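Local coordinates for polyketide synthase PksL (Bacillus subtilis, PDB 5E1V), which probably dehydrates beta-hydroxyacyl chains as the dehydratase domain of a split module in the trans-AT polyketide synthase that makes bacillaene, at residues 36-41 and 109-114; 75-80 and 85-90. All blocks are in the same frame, centred on the assembly; numbering follows the deposited sequence.

Interaction 1 (36-41 and 109-114); sequences DIIYQI and ADMHAD
D36 OD1 is gripped by two backbone amides, those of M187 and F188, and F188 also meets the Y39 ring edge-to-face. The other carboxylate oxygen, D36 OD2, takes a bond from Q40 NE2 at 3.2 Å, on its syn side. D36 OD2 lies nearly in the plane of the Q40 amide, and Q40 NE2 also reaches the carbonyl of G185. The contact with 109-114 is made by M111, which reaches from the sheet toward I38 and Y39. This is consistent with the double hot-dog fold of polyketide synthase dehydratases, in which antiparallel strands curl round a helix. M111 CE sits over the centre of the Y39 ring, 4.0 Å from the ring centroid and 11° off the normal, a CH-pi contact. M111 SD lies obliquely at 5.1 Å from the same centroid, which makes the pair Met-aromatic. The methionine has CG anti to its own N (chi1 175°), then bends about both CB-CG and CG-SD, which brings the methyl round over the ring. M111 CE also touches I38 CG2 at 3.8 Å. I38 continues onto L54 and L57.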
ATOM      1  N   ASP A  36       1.393   5.958  -3.089  1.00 11.90           N
ATOM      2  CA  ASP A  36       2.563   6.659  -3.640  1.00 12.61           C
ATOM      3  C   ASP A  36       2.269   7.310  -4.975  1.00 12.47           C
ATOM      4  O   ASP A  36       2.542   8.527  -5.126  1.00 13.32           O
ATOM      5  CB  ASP A  36       3.810   5.812  -3.658  1.00 13.76           C
ATOM      6  CG  ASP A  36       5.030   6.667  -3.938  1.00 14.18           C
ATOM      7  OD1 ASP A  36       5.459   7.367  -2.998  1.00 13.89           O
ATOM      8  OD2 ASP A  36       5.434   6.672  -5.112  1.00 13.27           O
ATOM      9  N   ILE A  37       1.671   6.559  -5.913  1.00 12.37           N
ATOM     10  CA  ILE A  37       1.289   7.060  -7.205  1.00 10.80           C
ATOM     11  C   ILE A  37       0.513   8.408  -7.076  1.00  9.77           C
ATOM     12  O   ILE A  37       0.921   9.446  -7.652  1.00  9.71           O
ATOM     13  CB  ILE A  37       0.567   5.999  -8.042  1.00 11.21           C
ATOM     14  CG1 ILE A  37       1.551   4.923  -8.516  1.00 11.93           C
ATOM     15  CG2 ILE A  37      -0.194   6.645  -9.184  1.00 11.46           C
ATOM     16  CD1 ILE A  37       0.921   3.619  -8.838  1.00 10.62           C
ATOM     17  N   ILE A  38      -0.550   8.386  -6.284  1.00 10.07           N
ATOM     18  CA  ILE A  38      -1.419   9.523  -6.204  1.00 10.89           C
ATOM     19  C   ILE A  38      -0.756  10.746  -5.530  1.00 10.68           C
ATOM     20  O   ILE A  38      -0.807  11.832  -6.087  1.00 10.54           O
ATOM     21  CB  ILE A  38      -2.744   9.173  -5.518  1.00 12.08           C
ATOM     22  CG1 ILE A  38      -3.489   8.159  -6.359  1.00 11.87           C
ATOM     23  CG2 ILE A  38      -3.638  10.443  -5.464  1.00 12.25           C
ATOM     24  CD1 ILE A  38      -4.609   7.512  -5.572  1.00 11.80           C
ATOM     25  N   TYR A  39      -0.004  10.529  -4.435  1.00 11.47           N
ATOM     26  CA  TYR A  39       0.604  11.633  -3.700  1.00 11.58           C
ATOM     27  C   TYR A  39       1.735  12.233  -4.549  1.00 12.12           C
ATOM     28  O   TYR A  39       1.952  13.474  -4.469  1.00 11.47           O
ATOM     29  CB  TYR A  39       1.117  11.182  -2.329  1.00 11.05           C
ATOM     30  CG  TYR A  39       0.067  11.225  -1.225  1.00 13.10           C
ATOM     31  CD1 TYR A  39      -0.754  10.154  -0.944  1.00 12.98           C
ATOM     32  CD2 TYR A  39      -0.159  12.403  -0.508  1.00 13.99           C
ATOM     33  CE1 TYR A  39      -1.774  10.253  -0.011  1.00 13.76           C
ATOM     34  CE2 TYR A  39      -1.125  12.449   0.455  1.00 14.41           C
ATOM     35  CZ  TYR A  39      -1.933  11.351   0.690  1.00 13.67           C
ATOM     36  OH  TYR A  39      -2.895  11.411   1.688  1.00 16.33           O
ATOM     37  N   GLN A  40       2.417  11.396  -5.364  1.00 11.42           N
ATOM     38  CA  GLN A  40       3.440  11.963  -6.326  1.00 12.33           C
ATOM     39  C   GLN A  40       2.854  12.987  -7.267  1.00 12.47           C
ATOM     40  O   GLN A  40       3.510  13.980  -7.555  1.00 13.08           O
ATOM     41  CB  GLN A  40       4.166  10.895  -7.138  1.00 13.26           C
ATOM     42  CG  GLN A  40       4.961   9.987  -6.251  1.00 14.62           C
ATOM     43  CD  GLN A  40       6.428  10.286  -6.113  1.00 17.68           C
ATOM     44  OE1 GLN A  40       6.943  11.305  -6.603  1.00 19.69           O
ATOM     45  NE2 GLN A  40       7.150   9.290  -5.574  1.00 18.08           N
ATOM     46  N   ILE A  41       1.683  12.679  -7.827  1.00 12.46           N
ATOM     47  CA  ILE A  41       0.991  13.502  -8.742  1.00 13.96           C
ATOM     48  C   ILE A  41       0.658  14.888  -8.102  1.00 14.95           C
ATOM     49  O   ILE A  41       0.905  15.955  -8.677  1.00 14.82           O
ATOM     50  CB  ILE A  41      -0.278  12.802  -9.240  1.00 15.16           C
ATOM     51  CG1 ILE A  41       0.136  11.648 -10.180  1.00 16.67           C
ATOM     52  CG2 ILE A  41      -1.143  13.754 -10.047  1.00 16.32           C
ATOM     53  CD1 ILE A  41      -0.965  10.681 -10.348  1.00 18.71           C
ATOM     54  N   ALA A 109     -10.802   7.253  -6.578  1.00 14.50           N
ATOM     55  CA  ALA A 109     -10.571   7.740  -5.269  1.00 13.49           C
ATOM     56  C   ALA A 109     -10.941   9.211  -5.214  1.00 13.62           C
ATOM     57  O   ALA A 109     -11.098   9.871  -6.229  1.00 13.55           O
ATOM     58  CB  ALA A 109      -9.063   7.579  -4.905  1.00 13.54           C
ATOM     59  N   ASP A 110     -11.016   9.734  -4.003  1.00 15.57           N
ATOM     60  CA  ASP A 110     -11.215  11.138  -3.763  1.00 17.65           C
ATOM     61  C   ASP A 110     -10.008  11.695  -3.020  1.00 17.56           C
ATOM     62  O   ASP A 110      -9.442  10.998  -2.192  1.00 16.42           O
ATOM     63  CB  ASP A 110     -12.429  11.378  -2.887  1.00 18.45           C
ATOM     64  CG  ASP A 110     -13.748  10.748  -3.495  1.00 23.42           C
ATOM     65  OD1 ASP A 110     -13.929  10.845  -4.715  1.00 19.63           O
ATOM     66  OD2 ASP A 110     -14.518  10.140  -2.715  1.00 23.91           O
ATOM     67  N   MET A 111      -9.621  12.925  -3.327  1.00 15.55           N
ATOM     68  CA  MET A 111      -8.530  13.520  -2.560  1.00 17.99           C
ATOM     69  C   MET A 111      -9.098  14.852  -2.073  1.00 19.45           C
ATOM     70  O   MET A 111      -9.612  15.602  -2.898  1.00 22.75           O
ATOM     71  CB  MET A 111      -7.301  13.742  -3.410  1.00 15.74           C
ATOM     72  CG  MET A 111      -6.174  14.470  -2.682  1.00 18.73           C
ATOM     73  SD  MET A 111      -5.420  13.282  -1.572  1.00 20.80           S
ATOM     74  CE  MET A 111      -3.965  12.706  -2.425  1.00 21.57           C
ATOM     75  N   HIS A 112      -8.981  15.097  -0.775  1.00 21.20           N
ATOM     76  CA  HIS A 112      -9.483  16.340  -0.153  1.00 26.25           C
ATOM     77  C   HIS A 112      -8.322  17.151   0.258  1.00 29.07           C
ATOM     78  O   HIS A 112      -7.458  16.628   0.936  1.00 27.42           O
ATOM     79  CB  HIS A 112     -10.327  16.017   1.086  1.00 27.14           C
ATOM     80  CG  HIS A 112     -11.611  15.337   0.761  1.00 31.74           C
ATOM     81  ND1 HIS A 112     -11.671  14.022   0.327  1.00 40.72           N
ATOM     82  CD2 HIS A 112     -12.879  15.778   0.796  1.00 30.53           C
ATOM     83  CE1 HIS A 112     -12.928  13.697   0.087  1.00 36.96           C
ATOM     84  NE2 HIS A 112     -13.678  14.749   0.360  1.00 38.40           N
ATOM     85  N   ALA A 113      -8.275  18.400  -0.209  1.00 33.81           N
ATOM     86  CA  ALA A 113      -7.178  19.323   0.082  1.00 42.29           C
ATOM     87  C   ALA A 113      -7.447  20.046   1.398  1.00 50.68           C
ATOM     88  O   ALA A 113      -6.545  20.697   1.954  1.00 57.04           O
ATOM     89  CB  ALA A 113      -7.003  20.340  -1.044  1.00 44.24           C
ATOM     90  N   ASP A 114      -8.681  19.943   1.887  1.00 52.28           N
ATOM     91  CA  ASP A 114      -9.039  20.501   3.176  1.00 61.48           C
ATOM     92  C   ASP A 114      -8.250  19.791   4.273  1.00 65.18           C
ATOM     93  O   ASP A 114      -7.868  18.599   4.142  1.00 63.49           O
ATOM     94  CB  ASP A 114     -10.555  20.385   3.440  1.00 66.49           C
TER

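Interaction 2 (75-80 and 85-90); sequences IQCAEK and WQITAK
One face of the W85 indole is covered by the side chain of E79. E79 CB stands 3.9 Å from the centroid of the five-membered ring, a CH-pi contact over the face. Further out, the E79 carboxylate lies nearly parallel over the CE2-CZ2 rim of the six-membered ring, an offset stack with the planes 12° apart and E79 CD 3.9 Å from W85 CZ2. E79 CG is anti to the backbone N (chi1 -162°) and the chain stays extended, which lays it along the indole. E79 OE2 is held by the backbone N of G83. The carbonyl carbon of C77 lies at the indole edge, near its plane. F42 packs edge-to-face with the indole, and F47 meets it with the rings steeply inclined. W85 NE1 is buried with no polar partner. With an alanine in place of W85, a gap would probably open beside F42 and F47, and the E79 chain would lose its flat support and be held chiefly by G83. I75, C77, I87 and A89 are on the same side of the sheet as W85. I75 CG2 meets I87 CG2 side by side at 3.8 Å, and I75 CG1 meets A89 CB at 3.9 Å. C77 SG rests on I87 CG1 at 4.1 Å. This side turns to helix 34-44. Q76, A78, Q86 and T88 occupy the more exposed face. The backbones pair through Q76 and T88, with T88 N to Q76 O at 2.9 Å and the reciprocal Q76 N to T88 O bond. A78 and Q86 repeat the pattern, with Q86 N to A78 O at 2.8 Å. The strands run at 162° to each other, as in an antiparallel beta hairpin, in a sheet consistent with the double hot-dog fold of polyketide synthase dehydratases.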
ATOM      1  N   ILE A  75      -4.052   8.712 -15.277  1.00 18.71           N
ATOM      2  CA  ILE A  75      -4.639   9.144 -13.994  1.00 18.05           C
ATOM      3  C   ILE A  75      -5.166  10.570 -14.167  1.00 20.58           C
ATOM      4  O   ILE A  75      -4.391  11.463 -14.474  1.00 21.15           O
ATOM      5  CB  ILE A  75      -3.675   8.992 -12.821  1.00 20.90           C
ATOM      6  CG1 ILE A  75      -3.217   7.543 -12.755  1.00 20.60           C
ATOM      7  CG2 ILE A  75      -4.310   9.297 -11.478  1.00 19.63           C
ATOM      8  CD1 ILE A  75      -1.919   7.411 -12.073  1.00 21.89           C
ATOM      9  N   GLN A  76      -6.486  10.750 -14.044  1.00 21.15           N
ATOM     10  CA  GLN A  76      -7.065  12.118 -14.070  1.00 22.46           C
ATOM     11  C   GLN A  76      -7.636  12.473 -12.680  1.00 22.60           C
ATOM     12  O   GLN A  76      -8.379  11.652 -12.073  1.00 24.29           O
ATOM     13  CB  GLN A  76      -8.160  12.196 -15.082  1.00 27.04           C
ATOM     14  CG  GLN A  76      -7.735  11.767 -16.461  1.00 36.09           C
ATOM     15  CD  GLN A  76      -8.716  12.225 -17.524  1.00 43.29           C
ATOM     16  OE1 GLN A  76      -9.497  13.166 -17.316  1.00 49.24           O
ATOM     17  NE2 GLN A  76      -8.680  11.569 -18.660  1.00 47.38           N
ATOM     18  N   CYS A  77      -7.294  13.679 -12.211  1.00 21.40           N
ATOM     19  CA  CYS A  77      -7.738  14.227 -10.937  1.00 22.59           C
ATOM     20  C   CYS A  77      -8.504  15.495 -11.349  1.00 22.40           C
ATOM     21  O   CYS A  77      -7.964  16.363 -12.033  1.00 25.07           O
ATOM     22  CB  CYS A  77      -6.574  14.560 -10.039  1.00 23.68           C
ATOM     23  SG  CYS A  77      -5.310  13.256 -10.133  1.00 23.27           S
ATOM     24  N   ALA A  78      -9.768  15.520 -11.015  1.00 24.39           N
ATOM     25  CA  ALA A  78     -10.644  16.594 -11.444  1.00 23.00           C
ATOM     26  C   ALA A  78     -11.230  17.229 -10.210  1.00 19.40           C
ATOM     27  O   ALA A  78     -11.807  16.511  -9.392  1.00 18.70           O
ATOM     28  CB  ALA A  78     -11.756  16.035 -12.317  1.00 26.33           C
ATOM     29  N   GLU A  79     -11.042  18.562 -10.090  1.00 22.47           N
ATOM     30  CA  GLU A  79     -11.460  19.371  -8.947  1.00 25.20           C
ATOM     31  C   GLU A  79     -12.956  19.674  -9.018  1.00 31.19           C
ATOM     32  O   GLU A  79     -13.339  20.697  -9.564  1.00 29.45           O
ATOM     33  CB  GLU A  79     -10.658  20.662  -8.771  1.00 26.50           C
ATOM     34  CG  GLU A  79     -10.846  21.187  -7.337  1.00 30.87           C
ATOM     35  CD  GLU A  79      -9.987  22.369  -6.919  1.00 33.12           C
ATOM     36  OE1 GLU A  79      -9.336  23.011  -7.762  1.00 31.86           O
ATOM     37  OE2 GLU A  79      -9.954  22.631  -5.687  1.00 35.75           O
ATOM     38  N   LYS A  80     -13.770  18.791  -8.456  1.00 34.77           N
ATOM     39  CA  LYS A  80     -15.250  18.876  -8.621  1.00 42.43           C
ATOM     40  C   LYS A  80     -15.830  20.039  -7.844  1.00 41.46           C
ATOM     41  O   LYS A  80     -16.711  20.747  -8.326  1.00 46.50           O
ATOM     42  CB  LYS A  80     -15.915  17.595  -8.118  1.00 45.36           C
ATOM     43  N   TRP A  85     -10.946  16.633  -5.154  1.00 20.08           N
ATOM     44  CA  TRP A  85     -10.685  16.039  -6.479  1.00 19.28           C
ATOM     45  C   TRP A  85     -11.214  14.595  -6.551  1.00 19.71           C
ATOM     46  O   TRP A  85     -11.108  13.807  -5.599  1.00 21.79           O
ATOM     47  CB  TRP A  85      -9.158  16.071  -6.904  1.00 18.99           C
ATOM     48  CG  TRP A  85      -8.462  17.401  -7.105  1.00 19.17           C
ATOM     49  CD1 TRP A  85      -8.093  17.994  -8.286  1.00 18.53           C
ATOM     50  CD2 TRP A  85      -8.024  18.257  -6.072  1.00 22.47           C
ATOM     51  NE1 TRP A  85      -7.478  19.195  -8.013  1.00 27.08           N
ATOM     52  CE2 TRP A  85      -7.393  19.348  -6.656  1.00 22.02           C
ATOM     53  CE3 TRP A  85      -8.042  18.150  -4.697  1.00 26.10           C
ATOM     54  CZ2 TRP A  85      -6.840  20.356  -5.918  1.00 29.29           C
ATOM     55  CZ3 TRP A  85      -7.477  19.156  -3.953  1.00 30.57           C
ATOM     56  CH2 TRP A  85      -6.924  20.253  -4.549  1.00 30.94           C
ATOM     57  N   GLN A  86     -11.755  14.228  -7.701  1.00 19.54           N
ATOM     58  CA  GLN A  86     -12.150  12.846  -7.980  1.00 21.89           C
ATOM     59  C   GLN A  86     -10.993  12.379  -8.860  1.00 18.65           C
ATOM     60  O   GLN A  86     -10.611  13.035  -9.790  1.00 20.11           O
ATOM     61  CB  GLN A  86     -13.481  12.730  -8.736  1.00 25.38           C
ATOM     62  CG  GLN A  86     -14.389  11.423  -8.492  1.00 33.71           C
ATOM     63  CD  GLN A  86     -13.809   9.969  -8.115  1.00 40.53           C
ATOM     64  OE1 GLN A  86     -13.093   9.309  -8.880  1.00 30.34           O
ATOM     65  NE2 GLN A  86     -14.279   9.423  -6.936  1.00 39.32           N
ATOM     66  N   ILE A  87     -10.502  11.220  -8.529  1.00 17.88           N
ATOM     67  CA  ILE A  87      -9.389  10.578  -9.243  1.00 16.71           C
ATOM     68  C   ILE A  87      -9.913   9.327  -9.940  1.00 14.65           C
ATOM     69  O   ILE A  87     -10.617   8.528  -9.369  1.00 14.25           O
ATOM     70  CB  ILE A  87      -8.313  10.163  -8.194  1.00 16.44           C
ATOM     71  CG1 ILE A  87      -7.763  11.356  -7.413  1.00 19.51           C
ATOM     72  CG2 ILE A  87      -7.125   9.469  -8.868  1.00 17.22           C
ATOM     73  CD1 ILE A  87      -7.230  10.916  -6.081  1.00 18.29           C
ATOM     74  N   THR A  88      -9.532   9.128 -11.184  1.00 15.60           N
ATOM     75  CA  THR A  88      -9.850   7.866 -11.863  1.00 15.05           C
ATOM     76  C   THR A  88      -8.570   7.366 -12.604  1.00 15.46           C
ATOM     77  O   THR A  88      -7.775   8.182 -13.121  1.00 18.32           O
ATOM     78  CB  THR A  88     -10.948   8.145 -12.917  1.00 18.17           C
ATOM     79  OG1 THR A  88     -10.342   9.069 -13.834  1.00 24.21           O
ATOM     80  CG2 THR A  88     -12.153   8.801 -12.338  1.00 17.60           C
ATOM     81  N   ALA A  89      -8.297   6.056 -12.577  1.00 13.28           N
ATOM     82  CA  ALA A  89      -7.134   5.591 -13.258  1.00 15.71           C
ATOM     83  C   ALA A  89      -7.618   4.504 -14.226  1.00 17.87           C
ATOM     84  O   ALA A  89      -8.152   3.505 -13.830  1.00 18.02           O
ATOM     85  CB  ALA A  89      -6.129   5.041 -12.323  1.00 15.33           C
ATOM     86  N   LYS A  90      -7.453   4.776 -15.488  1.00 19.50           N
ATOM     87  CA  LYS A  90      -7.914   3.844 -16.502  1.00 20.11           C
ATOM     88  C   LYS A  90      -6.739   3.577 -17.443  1.00 17.23           C
ATOM     89  O   LYS A  90      -5.986   4.478 -17.789  1.00 17.42           O
ATOM     90  CB  LYS A  90      -9.114   4.436 -17.237  1.00 25.44           C
ATOM     91  CG  LYS A  90      -8.977   5.894 -17.523  1.00 30.09           C
ATOM     92  CD  LYS A  90     -10.252   6.465 -18.162  1.00 33.53           C
ATOM     93  CE  LYS A  90     -11.288   6.858 -17.145  1.00 36.41           C
ATOM     94  NZ  LYS A  90     -11.404   8.335 -17.116  1.00 41.21           N
TER

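In the fold
The centres of the two interactions lie about 9 Å apart, and strands 84-94 and 104-112 join them. These strands are neighbours in the sheet, with I87 N bonded to A109 O and W85 N to M111 O. Interaction 1 is wholly buried. It connects helix to sheet by apolar and Met-aromatic contacts alone. Interaction 2 is partly buried. It binds strand to strand through backbone bonds, with one mostly apolar, largely buried face and one more exposed face. The buried face helps build the same core: I87 packs on I38 and M111, and I75 on I37 and I41. Helix 34-44 is one side of interaction 1 and packs on the buried face of interaction 2.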